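Monoglyceride lipase (Saccharomyces cerevisiae, PDB 4ZWN) hydrolyses monoacylglycerols, preferably monounsaturated ones, to free fatty acid and glycerol, and also takes part in the breakdown of fatty acid ethyl esters. Local coordinates at residues W141-G146 with A300-F305; S169-I174 with V264-G269; K75-L80 with I304-T309. The protein carries 2 engineered substitutions. One frame throughout, in Å; residues are numbered along the deposited sequence.

Interaction 1 (W141-G146 with A300-F305)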
loop_
_atom_site.group_PDB
_atom_site.type_symbol
_atom_site.label_atom_id
_atom_site.label_comp_id
_atom_site.label_asym_id
_atom_site.label_seq_id
_atom_site.Cartn_x
_atom_site.Cartn_y
_atom_site.Cartn_z
ATOM N N TRP A 141 -1.235 -6.532 -1.144
ATOM C CA TRP A 141 -0.042 -5.694 -1.096
ATOM C C TRP A 141 -0.420 -4.286 -0.658
ATOM O O TRP A 141 -1.473 -3.778 -1.034
ATOM C CB TRP A 141 0.637 -5.666 -2.467
ATOM C CG TRP A 141 1.822 -4.746 -2.599
ATOM C CD1 TRP A 141 3.139 -5.092 -2.500
ATOM C CD2 TRP A 141 1.800 -3.342 -2.894
ATOM N NE1 TRP A 141 3.936 -3.991 -2.701
ATOM C CE2 TRP A 141 3.140 -2.903 -2.945
ATOM C CE3 TRP A 141 0.777 -2.411 -3.112
ATOM C CZ2 TRP A 141 3.484 -1.577 -3.206
ATOM C CZ3 TRP A 141 1.122 -1.091 -3.371
ATOM C CH2 TRP A 141 2.464 -0.688 -3.416
ATOM N N GLY A 142 0.436 -3.657 0.136
ATOM C CA GLY A 142 0.177 -2.306 0.593
ATOM C C GLY A 142 1.453 -1.529 0.838
ATOM O O GLY A 142 2.441 -2.084 1.316
ATOM N N HIS A 143 1.437 -0.241 0.502
ATOM C CA HIS A 143 2.587 0.617 0.755
ATOM C C HIS A 143 2.274 1.685 1.797
ATOM O O HIS A 143 1.224 2.323 1.747
ATOM C CB HIS A 143 3.063 1.287 -0.533
ATOM C CG HIS A 143 4.112 2.329 -0.304
ATOM N ND1 HIS A 143 5.383 2.021 0.128
ATOM C CD2 HIS A 143 4.069 3.678 -0.421
ATOM C CE1 HIS A 143 6.085 3.133 0.255
ATOM N NE2 HIS A 143 5.309 4.154 -0.072
ATOM N N SER A 144 3.202 1.874 2.731
ATOM C CA SER A 144 3.078 2.888 3.793
ATOM C C SER A 144 1.712 2.739 4.461
ATOM O O SER A 144 1.436 1.720 5.099
ATOM C CB SER A 144 3.250 4.285 3.192
ATOM O OG SER A 144 3.466 5.243 4.213
ATOM N N MET A 145 0.866 3.755 4.321
ATOM C CA MET A 145 -0.491 3.710 4.860
ATOM C C MET A 145 -1.219 2.446 4.405
ATOM O O MET A 145 -1.928 1.819 5.187
ATOM C CB MET A 145 -1.291 4.945 4.433
ATOM C CG MET A 145 -2.696 4.997 5.009
ATOM S SD MET A 145 -3.745 6.193 4.158
ATOM C CE MET A 145 -3.927 5.397 2.561
ATOM N N GLY A 146 -1.030 2.083 3.139
ATOM C CA GLY A 146 -1.599 0.863 2.597
ATOM C C GLY A 146 -0.980 -0.374 3.220
ATOM O O GLY A 146 -1.637 -1.406 3.357
ATOM N N ALA A 300 18.092 2.254 -0.163
ATOM C CA ALA A 300 16.744 2.533 -0.573
ATOM C C ALA A 300 16.017 3.367 0.441
ATOM O O ALA A 300 16.415 3.475 1.539
ATOM C CB ALA A 300 16.004 1.268 -0.893
ATOM N N ARG A 301 14.966 4.002 0.009
ATOM C CA ARG A 301 14.266 4.965 0.793
ATOM C C ARG A 301 12.833 4.537 0.879
ATOM O O ARG A 301 12.548 3.381 0.825
ATOM C CB ARG A 301 14.393 6.331 0.162
ATOM C CG ARG A 301 15.765 6.912 0.347
ATOM C CD ARG A 301 15.877 8.358 -0.019
ATOM N NE ARG A 301 17.254 8.805 0.092
ATOM C CZ ARG A 301 17.737 9.966 -0.334
ATOM N NH1 ARG A 301 16.990 10.854 -0.924
ATOM N NH2 ARG A 301 19.001 10.224 -0.182
ATOM N N HIS A 302 11.928 5.468 1.033
ATOM C CA HIS A 302 10.518 5.115 1.177
ATOM C C HIS A 302 9.691 4.386 0.115
ATOM O O HIS A 302 9.184 3.295 0.367
ATOM C CB HIS A 302 9.767 6.400 1.519
ATOM C CG HIS A 302 8.391 6.168 2.062
ATOM N ND1 HIS A 302 8.140 5.296 3.098
ATOM C CD2 HIS A 302 7.196 6.696 1.714
ATOM C CE1 HIS A 302 6.844 5.295 3.366
ATOM N NE2 HIS A 302 6.249 6.138 2.537
ATOM N N SER A 303 9.549 4.988 -1.062
ATOM C CA SER A 303 8.694 4.429 -2.112
ATOM C C SER A 303 9.509 3.486 -2.995
ATOM O O SER A 303 9.830 3.818 -4.137
ATOM C CB SER A 303 8.063 5.524 -2.977
ATOM O OG SER A 303 7.197 6.343 -2.212
ATOM N N ILE A 304 9.824 2.306 -2.470
ATOM C CA ILE A 304 10.721 1.373 -3.149
ATOM C C ILE A 304 10.066 0.640 -4.320
ATOM O O ILE A 304 10.752 0.163 -5.222
ATOM C CB ILE A 304 11.275 0.327 -2.162
ATOM C CG1 ILE A 304 10.130 -0.427 -1.478
ATOM C CG2 ILE A 304 12.169 0.994 -1.130
ATOM C CD1 ILE A 304 10.592 -1.503 -0.513
ATOM N N PHE A 305 8.741 0.555 -4.305
ATOM C CA PHE A 305 8.008 -0.182 -5.329
ATOM C C PHE A 305 7.472 0.705 -6.444
ATOM O O PHE A 305 6.840 0.213 -7.378
ATOM C CB PHE A 305 6.833 -0.940 -4.705
ATOM C CG PHE A 305 7.185 -2.303 -4.193
ATOM C CD1 PHE A 305 7.341 -3.362 -5.070
ATOM C CD2 PHE A 305 7.332 -2.532 -2.835
ATOM C CE1 PHE A 305 7.657 -4.623 -4.604
ATOM C CE2 PHE A 305 7.643 -3.790 -2.363
ATOM C CZ PHE A 305 7.802 -4.838 -3.252
HETATM O O HOH W 1 4.171 7.791 3.589
#

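Interaction 2 (S169-I174 with V264-G269)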
loop_
_atom_site.group_PDB
_atom_site.type_symbol
_atom_site.label_atom_id
_atom_site.label_comp_id
_atom_site.label_asym_id
_atom_site.label_seq_id
_atom_site.Cartn_x
_atom_site.Cartn_y
_atom_site.Cartn_z
ATOM N N SER A 169 4.932 -2.945 2.034
ATOM C CA SER A 169 5.970 -2.078 1.494
ATOM C C SER A 169 6.179 -0.885 2.410
ATOM O O SER A 169 5.376 0.050 2.403
ATOM C CB SER A 169 5.606 -1.602 0.087
ATOM O OG SER A 169 6.484 -0.576 -0.346
ATOM N N GLY A 170 7.265 -0.924 3.181
ATOM C CA GLY A 170 7.531 0.067 4.212
ATOM C C GLY A 170 6.268 0.470 4.951
ATOM O O GLY A 170 5.877 1.635 4.914
ATOM N N PRO A 171 5.612 -0.499 5.609
ATOM C CA PRO A 171 4.286 -0.262 6.187
ATOM C C PRO A 171 4.300 0.817 7.261
ATOM O O PRO A 171 5.256 0.911 8.031
ATOM C CB PRO A 171 3.915 -1.622 6.783
ATOM C CG PRO A 171 5.221 -2.276 7.062
ATOM C CD PRO A 171 6.131 -1.834 5.956
ATOM N N LEU A 172 3.249 1.631 7.297
ATOM C CA LEU A 172 3.128 2.667 8.309
ATOM C C LEU A 172 2.800 2.047 9.656
ATOM O O LEU A 172 1.637 1.789 9.969
ATOM C CB LEU A 172 2.058 3.686 7.924
ATOM C CG LEU A 172 1.773 4.784 8.953
ATOM C CD1 LEU A 172 3.011 5.616 9.213
ATOM C CD2 LEU A 172 0.630 5.663 8.488
ATOM N N ILE A 173 3.837 1.796 10.446
ATOM C CA ILE A 173 3.657 1.301 11.800
ATOM C C ILE A 173 4.041 2.412 12.779
ATOM O O ILE A 173 3.211 2.870 13.564
ATOM C CB ILE A 173 4.480 0.021 12.046
ATOM C CG1 ILE A 173 3.985 -1.095 11.118
ATOM C CG2 ILE A 173 4.374 -0.415 13.492
ATOM C CD1 ILE A 173 4.664 -2.438 11.323
ATOM N N ILE A 174 5.290 2.858 12.714
ATOM C CA ILE A 174 5.711 4.051 13.445
ATOM C C ILE A 174 6.483 4.993 12.534
ATOM O O ILE A 174 7.316 4.560 11.737
ATOM C CB ILE A 174 6.596 3.712 14.663
ATOM C CG1 ILE A 174 7.681 2.705 14.273
ATOM C CG2 ILE A 174 5.751 3.187 15.808
ATOM C CD1 ILE A 174 8.765 2.551 15.311
ATOM N N VAL A 264 3.901 -14.076 5.265
ATOM C CA VAL A 264 4.104 -12.634 5.349
ATOM C C VAL A 264 5.484 -12.261 4.857
ATOM O O VAL A 264 6.456 -12.972 5.121
ATOM C CB VAL A 264 3.973 -12.100 6.793
ATOM C CG1 VAL A 264 3.067 -10.874 6.823
ATOM C CG2 VAL A 264 3.497 -13.184 7.738
ATOM N N ILE A 265 5.583 -11.146 4.151
ATOM C CA ILE A 265 6.888 -10.595 3.857
ATOM C C ILE A 265 6.793 -9.072 3.849
ATOM O O ILE A 265 5.876 -8.484 3.271
ATOM C CB ILE A 265 7.460 -11.118 2.518
ATOM C CG1 ILE A 265 8.915 -10.671 2.317
ATOM C CG2 ILE A 265 6.587 -10.735 1.325
ATOM C CD1 ILE A 265 9.683 -11.490 1.291
ATOM N N ILE A 266 7.721 -8.434 4.551
ATOM C CA ILE A 266 7.783 -6.981 4.563
ATOM C C ILE A 266 9.039 -6.512 3.848
ATOM O O ILE A 266 10.147 -7.032 4.112
ATOM C CB ILE A 266 7.744 -6.410 5.996
ATOM C CG1 ILE A 266 6.359 -6.644 6.634
ATOM C CG2 ILE A 266 8.058 -4.920 5.977
ATOM C CD1 ILE A 266 6.232 -6.188 8.087
ATOM N N MET A 267 8.873 -5.559 2.925
ATOM C CA MET A 267 10.041 -4.994 2.245
ATOM C C MET A 267 10.117 -3.509 2.581
ATOM O O MET A 267 9.121 -2.770 2.453
ATOM C CB MET A 267 9.967 -5.221 0.763
ATOM C CG MET A 267 9.633 -6.643 0.477
ATOM S SD MET A 267 8.930 -7.044 -1.099
ATOM C CE MET A 267 8.953 -8.822 -0.913
ATOM N N HIS A 268 11.299 -3.070 3.004
ATOM C CA HIS A 268 11.453 -1.770 3.632
ATOM C C HIS A 268 12.828 -1.207 3.329
ATOM O O HIS A 268 13.832 -1.857 3.613
ATOM C CB HIS A 268 11.238 -1.906 5.145
ATOM C CG HIS A 268 10.851 -0.631 5.824
ATOM N ND1 HIS A 268 9.947 -0.593 6.863
ATOM C CD2 HIS A 268 11.225 0.655 5.606
ATOM C CE1 HIS A 268 9.782 0.654 7.257
ATOM N NE2 HIS A 268 10.543 1.433 6.513
ATOM N N GLY A 269 12.872 0.011 2.798
ATOM C CA GLY A 269 14.141 0.657 2.527
ATOM C C GLY A 269 14.886 0.942 3.815
ATOM O O GLY A 269 14.300 1.431 4.781
#

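Interaction 3 (K75-L80 with I304-T309)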
loop_
_atom_site.group_PDB
_atom_site.type_symbol
_atom_site.label_atom_id
_atom_site.label_comp_id
_atom_site.label_asym_id
_atom_site.label_seq_id
_atom_site.Cartn_x
_atom_site.Cartn_y
_atom_site.Cartn_z
ATOM N N LYS A 75 -1.787 5.656 -10.932
ATOM C CA LYS A 75 -0.576 5.859 -11.731
ATOM C C LYS A 75 0.701 5.516 -10.964
ATOM O O LYS A 75 1.679 5.049 -11.552
ATOM C CB LYS A 75 -0.503 7.307 -12.238
ATOM C CG LYS A 75 0.763 7.632 -13.030
ATOM C CD LYS A 75 0.780 9.077 -13.509
ATOM C CE LYS A 75 -0.043 9.254 -14.776
ATOM N NZ LYS A 75 0.546 8.496 -15.914
ATOM N N ILE A 76 0.690 5.748 -9.655
ATOM C CA ILE A 76 1.860 5.473 -8.827
ATOM C C ILE A 76 2.196 3.981 -8.847
ATOM O O ILE A 76 3.364 3.595 -8.795
ATOM C CB ILE A 76 1.645 5.946 -7.373
ATOM C CG1 ILE A 76 1.256 7.426 -7.349
ATOM C CG2 ILE A 76 2.898 5.722 -6.535
ATOM C CD1 ILE A 76 2.305 8.349 -7.942
ATOM N N GLN A 77 1.172 3.142 -8.950
ATOM C CA GLN A 77 1.394 1.702 -8.957
ATOM C C GLN A 77 1.521 1.127 -10.369
ATOM O O GLN A 77 1.555 -0.092 -10.538
ATOM C CB GLN A 77 0.272 0.990 -8.200
ATOM C CG GLN A 77 0.643 0.626 -6.772
ATOM C CD GLN A 77 1.070 1.831 -5.959
ATOM O OE1 GLN A 77 2.258 2.048 -5.716
ATOM N NE2 GLN A 77 0.097 2.624 -5.526
ATOM N N PHE A 78 1.606 1.999 -11.373
ATOM C CA PHE A 78 1.787 1.556 -12.756
ATOM C C PHE A 78 3.044 0.709 -12.916
ATOM O O PHE A 78 3.010 -0.356 -13.530
ATOM C CB PHE A 78 1.863 2.747 -13.715
ATOM C CG PHE A 78 0.523 3.300 -14.114
ATOM C CD1 PHE A 78 -0.644 2.813 -13.546
ATOM C CD2 PHE A 78 0.432 4.297 -15.070
ATOM C CE1 PHE A 78 -1.879 3.323 -13.916
ATOM C CE2 PHE A 78 -0.797 4.807 -15.445
ATOM C CZ PHE A 78 -1.953 4.318 -14.866
ATOM N N ARG A 79 4.148 1.202 -12.365
ATOM C CA ARG A 79 5.441 0.537 -12.463
ATOM C C ARG A 79 5.364 -0.890 -11.922
ATOM O O ARG A 79 5.906 -1.821 -12.517
ATOM C CB ARG A 79 6.496 1.349 -11.710
ATOM C CG ARG A 79 7.945 1.046 -12.052
ATOM C CD ARG A 79 8.858 1.949 -11.223
ATOM N NE ARG A 79 10.277 1.785 -11.532
ATOM C CZ ARG A 79 11.252 2.448 -10.916
ATOM N NH1 ARG A 79 10.963 3.319 -9.957
ATOM N NH2 ARG A 79 12.518 2.242 -11.255
ATOM N N LEU A 80 4.669 -1.058 -10.802
ATOM C CA LEU A 80 4.540 -2.369 -10.174
ATOM C C LEU A 80 3.627 -3.297 -10.972
ATOM O O LEU A 80 3.972 -4.448 -11.233
ATOM C CB LEU A 80 4.012 -2.224 -8.748
ATOM C CG LEU A 80 3.755 -3.527 -7.996
ATOM C CD1 LEU A 80 5.034 -4.356 -7.902
ATOM C CD2 LEU A 80 3.190 -3.231 -6.615
ATOM N N ILE A 304 9.824 2.306 -2.470
ATOM C CA ILE A 304 10.721 1.373 -3.149
ATOM C C ILE A 304 10.066 0.640 -4.320
ATOM O O ILE A 304 10.752 0.163 -5.222
ATOM C CB ILE A 304 11.275 0.327 -2.162
ATOM C CG1 ILE A 304 10.130 -0.427 -1.478
ATOM C CG2 ILE A 304 12.169 0.994 -1.130
ATOM C CD1 ILE A 304 10.592 -1.503 -0.513
ATOM N N PHE A 305 8.741 0.555 -4.305
ATOM C CA PHE A 305 8.008 -0.182 -5.329
ATOM C C PHE A 305 7.472 0.705 -6.444
ATOM O O PHE A 305 6.840 0.213 -7.378
ATOM C CB PHE A 305 6.833 -0.940 -4.705
ATOM C CG PHE A 305 7.185 -2.303 -4.193
ATOM C CD1 PHE A 305 7.341 -3.362 -5.070
ATOM C CD2 PHE A 305 7.332 -2.532 -2.835
ATOM C CE1 PHE A 305 7.657 -4.623 -4.604
ATOM C CE2 PHE A 305 7.643 -3.790 -2.363
ATOM C CZ PHE A 305 7.802 -4.838 -3.252
ATOM N N SER A 306 7.703 2.010 -6.350
ATOM C CA SER A 306 7.050 2.924 -7.278
ATOM C C SER A 306 7.942 4.056 -7.779
ATOM O O SER A 306 7.988 4.321 -8.981
ATOM C CB SER A 306 5.800 3.516 -6.624
ATOM O OG SER A 306 6.136 4.243 -5.455
ATOM N N LEU A 307 8.646 4.720 -6.867
ATOM C CA LEU A 307 9.323 5.964 -7.219
ATOM C C LEU A 307 10.843 5.927 -7.057
ATOM O O LEU A 307 11.517 6.930 -7.275
ATOM C CB LEU A 307 8.740 7.110 -6.386
ATOM C CG LEU A 307 7.230 7.308 -6.575
ATOM C CD1 LEU A 307 6.680 8.354 -5.619
ATOM C CD2 LEU A 307 6.909 7.671 -8.025
ATOM N N GLU A 308 11.389 4.773 -6.691
ATOM C CA GLU A 308 12.833 4.662 -6.500
ATOM C C GLU A 308 13.581 4.395 -7.804
ATOM O O GLU A 308 12.978 4.300 -8.872
ATOM C CB GLU A 308 13.158 3.564 -5.484
ATOM C CG GLU A 308 13.329 4.070 -4.059
ATOM C CD GLU A 308 14.581 4.920 -3.879
ATOM O OE1 GLU A 308 15.428 4.949 -4.797
ATOM O OE2 GLU A 308 14.720 5.557 -2.815
ATOM N N THR A 309 14.901 4.280 -7.703
ATOM C CA THR A 309 15.749 4.053 -8.867
ATOM C C THR A 309 15.497 2.684 -9.477
ATOM O O THR A 309 14.954 1.793 -8.821
ATOM C CB THR A 309 17.247 4.167 -8.515
ATOM O OG1 THR A 309 17.616 3.101 -7.627
ATOM C CG2 THR A 309 17.548 5.499 -7.858
HETATM O O HOH W 2 4.568 1.179 -8.991
HETATM O O HOH W 3 4.382 2.997 -3.694
#

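Interaction 1 (W141-G146 with A300-F305)
Ser144 and His302, assigned as the nucleophile and a member of the charge relay, face each other across this contact, and His143 lies beside them. Ser144 is the middle residue of the GXSXG motif, whose tight turn from strand to helix is the nucleophile elbow of α/β hydrolases, and its backbone has the positive phi of that strained turn. Its CB lies off the NE2-CE1 side of the His302 ring, 3.6 Å from NE2, and OG, anti to the backbone N (chi1 -166°), comes to the ring edge 3.4 Å from NE2. Water 1 joins the pair, lying 2.7 Å from Ser144 OG and 2.9 Å from His302 NE2. Asn275 also binds the hydroxyl, while Asp272 is hydrogen-bonded to His302 ND1, consistent with the third member of a catalytic triad, and this fixes the imidazole's rotation. Gly142 and Gly146 suit the elbow, for a CB on either would press on its other arm. His143 covers one face of the His302 ring with its CE1 and NE2, the two planes inclined at 50°; its CE1 also comes 3.1 Å from the carbonyl O of His302, and its ND1 is held by Ser169. Further back, Trp141 points the edge of its pyrrole ring at the face of Phe305, an edge-to-face pair with planes at 87° and NE1 above the ring centre, while CZ2 lies 3.7 Å from Phe305 CB. The elbow thus joins central strand 138-143 to helix 145-156; the histidine loop follows strand 292-297, and helix 310-326 touches both Trp141 and Phe305 through Met320.

Interaction 2 (S169-I174 with V264-G269)
Ser169 and Met267 form a parallel bridge where strand 165-169 ends beside strand 264-269, and just beyond it Gly170 N donates a nearly straight bond of 2.7 Å to Met267 O (167° at the hydrogen), reinforced by a CA-H...O contact from Ser169 CA to the same oxygen. Past this point the chain of 169-174 turns out of the sheet. Gly170 makes the turn with positive phi, a conformation that favours glycine, and its bare CA settles over the centre of the His268 imidazole, 3.7 Å from the centroid, as a CH-pi contact. A CB here would come within 3.7 Å of His268 CD2. The strands belong to the parallel part of the α/β-hydrolase sheet, whose C-terminal ends carry the catalytic loops; Asp272, assigned to the charge relay, follows closely after His268. His268 swings its CG away from the backbone N (chi1 -158°), which lays the ring beneath Gly170, and its rotation is fixed by bonds on both nitrogens, from Ser280 at ND1 and the carbonyl of Asn275 at NE2. Pro171, rigid and without an N-H to satisfy, lays its ring obliquely across the branched side chain of Ile266, CD meeting CG2 at 3.6 Å, and Ser280 and Phe283 of helix 277-286 pack against this apolar patch.

Interaction 3 (K75-L80 with I304-T309)
The start of helix 78-86, in the beta-alpha-beta crossover between strands 62-67 and 89-94, packs here on the loop running from His302, assigned to the charge relay, to helix 310-326. Arg79 reaches across with its chain extended from CG to NE, and the guanidinium meets backbone carbonyls along its edge: NH1 points straight at Glu308 O (modelled doubtfully short, at 2.5 Å) and donates, weakly, to Ser306 O at 3.3 Å, while NH2 adds a weak bond to Glu308 O. NH2 also forms a salt bridge with Asp310 at the head of the next helix. An alanine here is likely to leave these buried carbonyls and Asp310 without their donor, and the loop less firmly tied to the helix. Ser306, small enough to approach the 3-10 turn, sets its CB 3.3 Å from Ile76 O and 3.6 Å from Ile76 CG2. Water 3 bridges its OG to Gln77 OE1; water 2 donates hydrogen bonds to Ile76 O and Phe305 O and accepts one from Leu80 N. Leu80 CD1 touches Phe305 CD1 at 3.8 Å. Glu308 OE1 accepts from Thr309 N and is hydrogen-bonded to Ser212, and Thr309 OG1 caps Val312 N, the side-chain N-cap of an α-helix.

All three contacts are buried, and they form a path through the catalytic end of the fold. Interactions 1 and 3 share Ile304 and Phe305, so one loop is held by the nucleophile strand on one part and by helix 78-86 on the next. Interaction 2 joins the neighbouring strands of the same sheet as interaction 1: Gly142 O and Ser169 N, 2.7 Å apart, probably form a hydrogen bond. Phe305 also packs on Met267. Their chemistry differs with their place: interaction 1 brings together imidazoles, a hydroxyl, a water and an aromatic edge-to-face pair; interaction 2 relies on one strand-end bond and apolar packing; interaction 3, farthest from the chain centre, relies on a guanidinium at loop carbonyls and two bridging waters.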